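Side-chain contacts in GP23.1 (Bacillus phage spp1, PDB 2XF7), which is of unproven function but is thought to act as a chaperone of the Bacillus phage SPP1, built as a small, mainly helical subunit that assembles into hexamers: residues 23-26 with 27-31; 37-40 with 41-44. All blocks are in the same frame, centred on the assembly; numbering follows the deposited sequence.

In the fold
Contact 1 (23-26 with 27-31) lies on helix 21-30 and contact 2 (37-40 with 41-44) on helix 35-42. These helices follow each other in the chain, so contact 1 closes before contact 2 opens. Their centres are about 13 Å apart, and their side chains touch. L24 CD1 lies 3.5 Å from M42 CG, and V28 CG2 lies 3.7 Å from A38 CB. Helix 7-15 packs on both, so the three helices share one small apolar core. Both contacts also reach other subunits. Y44 of a second subunit packs on helix 21-30, while K40 and Y44 bond to a third. Each contact thus serves fold and assembly together.

Contact 1 of 2, residues 23-26 with 27-31; sequences LLRV and AVNAG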
loop_
_atom_site.group_PDB
_atom_site.type_symbol
_atom_site.label_atom_id
_atom_site.label_comp_id
_atom_site.label_asym_id
_atom_site.label_seq_id
_atom_site.Cartn_x
_atom_site.Cartn_y
_atom_site.Cartn_z
ATOM N N LEU B 23 -2.538 -15.639 -16.807
ATOM C CA LEU B 23 -1.602 -14.859 -16.052
ATOM C C LEU B 23 -1.039 -15.626 -14.843
ATOM O O LEU B 23 0.088 -15.551 -14.520
ATOM C CB LEU B 23 -2.299 -13.576 -15.658
ATOM C CG LEU B 23 -1.563 -12.465 -14.971
ATOM C CD1 LEU B 23 -1.299 -12.912 -13.732
ATOM C CD2 LEU B 23 -0.312 -12.152 -15.643
ATOM N N LEU B 24 -1.907 -16.387 -14.165
ATOM C CA LEU B 24 -1.426 -17.187 -13.032
ATOM C C LEU B 24 -0.359 -18.196 -13.530
ATOM O O LEU B 24 0.652 -18.390 -12.854
ATOM C CB LEU B 24 -2.560 -17.930 -12.268
ATOM C CG LEU B 24 -3.655 -16.981 -11.741
ATOM C CD1 LEU B 24 -4.693 -17.791 -10.999
ATOM C CD2 LEU B 24 -3.035 -15.806 -10.866
ATOM N N ARG B 25 -0.567 -18.785 -14.731
ATOM C CA ARG B 25 0.365 -19.752 -15.327
ATOM C C ARG B 25 1.759 -19.064 -15.509
ATOM O O ARG B 25 2.791 -19.628 -15.165
ATOM C CB ARG B 25 -0.171 -20.202 -16.698
ATOM C CG ARG B 25 0.697 -21.245 -17.341
ATOM C CD ARG B 25 0.036 -21.923 -18.562
ATOM N NE ARG B 25 -0.379 -20.998 -19.636
ATOM C CZ ARG B 25 -0.843 -21.371 -20.840
ATOM N NH1 ARG B 25 -0.918 -22.661 -21.168
ATOM N NH2 ARG B 25 -1.218 -20.454 -21.729
ATOM N N VAL B 26 1.747 -17.810 -16.014
ATOM C CA VAL B 26 2.992 -17.082 -16.253
ATOM C C VAL B 26 3.675 -16.843 -14.869
ATOM O O VAL B 26 4.881 -17.035 -14.738
ATOM C CB VAL B 26 2.675 -15.738 -16.976
ATOM C CG1 VAL B 26 3.907 -14.805 -16.971
ATOM C CG2 VAL B 26 2.181 -15.968 -18.421
ATOM N N ALA B 27 2.904 -16.437 -13.865
ATOM C CA ALA B 27 3.441 -16.141 -12.526
ATOM C C ALA B 27 4.051 -17.410 -11.890
ATOM O O ALA B 27 5.139 -17.355 -11.313
ATOM C CB ALA B 27 2.354 -15.574 -11.621
ATOM N N VAL B 28 3.379 -18.569 -12.039
ATOM C CA VAL B 28 3.935 -19.820 -11.490
ATOM C C VAL B 28 5.233 -20.157 -12.217
ATOM O O VAL B 28 6.224 -20.516 -11.576
ATOM C CB VAL B 28 2.898 -20.981 -11.618
ATOM C CG1 VAL B 28 3.535 -22.323 -11.251
ATOM C CG2 VAL B 28 1.720 -20.719 -10.681
ATOM N N ASN B 29 5.225 -20.057 -13.572
ATOM C CA ASN B 29 6.424 -20.385 -14.367
ATOM C C ASN B 29 7.588 -19.494 -13.984
ATOM O O ASN B 29 8.718 -19.978 -13.876
ATOM C CB ASN B 29 6.090 -20.207 -15.849
ATOM C CG ASN B 29 5.295 -21.382 -16.399
ATOM O OD1 ASN B 29 4.681 -21.333 -17.477
ATOM N ND2 ASN B 29 5.289 -22.498 -15.666
ATOM N N ALA B 30 7.315 -18.203 -13.704
ATOM C CA ALA B 30 8.307 -17.194 -13.280
ATOM C C ALA B 30 8.800 -17.357 -11.843
ATOM O O ALA B 30 9.856 -16.852 -11.517
ATOM C CB ALA B 30 7.748 -15.776 -13.463
ATOM N N GLY B 31 8.111 -18.154 -11.059
ATOM C CA GLY B 31 8.446 -18.329 -9.642
ATOM C C GLY B 31 7.862 -17.213 -8.784
ATOM O O GLY B 31 8.244 -17.052 -7.621
#
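N29 lays its amide beside the start of the R25 side chain, one turn back on helix 21-30. The two point the same way. OD1 of N29 comes 4.0 Å from CG of R25, a loose touch. The guanidinium extends past the amide and does not stack on it. CG of R25 is anti to its own N (chi1 -177°), which sets it beside the carbonyl carbon, where OD1 of N29 can reach it. The carbonyl O of R25 accepts the backbone N of N29 at 2.9 Å. The amide carbon CG of N29 also sits near that oxygen.

Around the rest of the turn, small side chains rest against backbone carbonyl oxygens. CG2 of V28 rests 3.4 Å from the carbonyl O of L24, which accepts the N of V28. CB of A27 lies 3.5 Å from L24 O. CB of A30 approaches the carbonyl O of V26 at 3.4 Å, and the N of A30 bonds to that oxygen at 2.9 Å. The helix then stops at G31. G31 has positive phi, and two bonds return into the last turn, one of them from G31 N to V28 O: a Schellman motif.

L24 faces F10 and W14 of helix 7-15 and also packs on helix 35-42. V28 meets Q35 of helix 35-42 and L33 in the loop before it. Another side of helix 21-30, with L23, V26, A27 and A30, receives Y44 of a second subunit.

Contact 2 of 2, residues 37-40 with 41-44; sequences EADK and IMSY
The backbone runs as an alpha helix through I41, whose N bonds to E37 O, and M42, whose N bonds to A38 O, both at 2.9 Å. At S43 the pattern changes. Its N makes only a weak bond to D39 O and a shorter one, 3.1 Å, to K40 O.

K40 O is the focus of this last turn. S43 OG donates to it at 2.7 Å, in the carbonyl plane and on a lone pair. S43 N comes from above that plane, 67° out of it. The chi1 of S43 (80°) places OG between its own N and carbonyl carbon, which brings the hydroxyl back to K40 O. The ring of Y44 adds an edge contact: K40 O lies at the edge of the ring, near its plane, 3.3 Å from CD2 of Y44. Three groups of the outgoing chain thus gather round one carbonyl.

On another side, M42 folds back over the preceding turn. Its CG lies 3.3 Å from A38 O. A bend at chi3 (-79°) brings CE to 3.8 Å from D39 OD1 and near A38 CB. D39 OD1 has its polar partner in Q35 NE2. I41 lays CG1 and CD1 along E37 O, with CG1 at 3.4 Å, and its side chain is buried against Y7 and W14 of helix 7-15.

The polar ends find partners beyond the two segments. E37 OE1 bonds to S4 OG and T34 N of the same chain. K40 NZ bonds to A30 O, and Y44 OH to D32, both of a third subunit. The arrangement is a helix C-terminus with a serine hydroxyl bonded to a last-turn carbonyl, here placed at a subunit interface of the hexamer.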
loop_
_atom_site.group_PDB
_atom_site.type_symbol
_atom_site.label_atom_id
_atom_site.label_comp_id
_atom_site.label_asym_id
_atom_site.label_seq_id
_atom_site.Cartn_x
_atom_site.Cartn_y
_atom_site.Cartn_z
ATOM N N GLU B 37 -0.443 -22.009 -4.664
ATOM C CA GLU B 37 -1.031 -20.673 -4.502
ATOM C C GLU B 37 -1.970 -20.346 -5.689
ATOM O O GLU B 37 -3.058 -19.790 -5.472
ATOM C CB GLU B 37 0.071 -19.607 -4.410
ATOM C CG GLU B 37 0.710 -19.649 -3.023
ATOM C CD GLU B 37 1.940 -18.757 -2.937
ATOM O OE1 GLU B 37 2.642 -18.623 -3.967
ATOM O OE2 GLU B 37 2.159 -18.118 -1.881
ATOM N N ALA B 38 -1.546 -20.653 -6.928
ATOM C CA ALA B 38 -2.428 -20.373 -8.061
ATOM C C ALA B 38 -3.742 -21.199 -7.912
ATOM O O ALA B 38 -4.827 -20.666 -8.163
ATOM C CB ALA B 38 -1.758 -20.776 -9.366
ATOM N N ASP B 39 -3.651 -22.458 -7.488
ATOM C CA ASP B 39 -4.851 -23.299 -7.290
ATOM C C ASP B 39 -5.757 -22.682 -6.181
ATOM O O ASP B 39 -7.007 -22.662 -6.345
ATOM C CB ASP B 39 -4.408 -24.694 -6.832
ATOM C CG ASP B 39 -3.704 -25.510 -7.913
ATOM O OD1 ASP B 39 -3.811 -25.138 -9.116
ATOM O OD2 ASP B 39 -3.083 -26.539 -7.559
ATOM N N LYS B 40 -5.134 -22.090 -5.115
ATOM C CA LYS B 40 -5.939 -21.411 -4.061
ATOM C C LYS B 40 -6.646 -20.220 -4.648
ATOM O O LYS B 40 -7.837 -19.978 -4.384
ATOM C CB LYS B 40 -5.110 -21.014 -2.824
ATOM C CG LYS B 40 -4.558 -22.219 -2.057
ATOM C CD LYS B 40 -3.886 -21.870 -0.756
ATOM C CE LYS B 40 -3.650 -23.182 0.001
ATOM N NZ LYS B 40 -4.845 -23.666 0.797
ATOM N N ILE B 41 -5.910 -19.405 -5.410
ATOM C CA ILE B 41 -6.554 -18.236 -6.015
ATOM C C ILE B 41 -7.723 -18.651 -6.932
ATOM O O ILE B 41 -8.782 -18.030 -6.846
ATOM C CB ILE B 41 -5.496 -17.449 -6.808
ATOM C CG1 ILE B 41 -4.542 -16.777 -5.798
ATOM C CG2 ILE B 41 -6.192 -16.420 -7.727
ATOM C CD1 ILE B 41 -3.241 -16.191 -6.449
ATOM N N MET B 42 -7.541 -19.709 -7.747
ATOM C CA MET B 42 -8.599 -20.152 -8.669
ATOM C C MET B 42 -9.830 -20.720 -7.945
ATOM O O MET B 42 -10.914 -20.880 -8.566
ATOM C CB MET B 42 -8.082 -21.097 -9.751
ATOM C CG MET B 42 -7.016 -20.382 -10.571
ATOM S SD MET B 42 -6.492 -21.355 -12.010
ATOM C CE MET B 42 -5.434 -22.454 -11.234
ATOM N N SER B 43 -9.695 -20.981 -6.640
ATOM C CA SER B 43 -10.830 -21.449 -5.863
ATOM C C SER B 43 -11.822 -20.305 -5.598
ATOM O O SER B 43 -12.969 -20.568 -5.198
ATOM C CB SER B 43 -10.380 -22.087 -4.537
ATOM O OG SER B 43 -10.069 -21.129 -3.532
ATOM N N TYR B 44 -11.330 -19.034 -5.711
ATOM C CA TYR B 44 -12.200 -17.849 -5.496
ATOM C C TYR B 44 -13.023 -17.584 -6.796
ATOM O O TYR B 44 -12.602 -17.961 -7.929
ATOM C CB TYR B 44 -11.320 -16.611 -5.211
ATOM C CG TYR B 44 -10.730 -16.584 -3.822
ATOM C CD1 TYR B 44 -11.260 -15.764 -2.836
ATOM C CD2 TYR B 44 -9.567 -17.304 -3.524
ATOM C CE1 TYR B 44 -10.693 -15.693 -1.557
ATOM C CE2 TYR B 44 -8.966 -17.217 -2.257
ATOM C CZ TYR B 44 -9.511 -16.373 -1.297
ATOM O OH TYR B 44 -8.934 -16.195 -0.081
#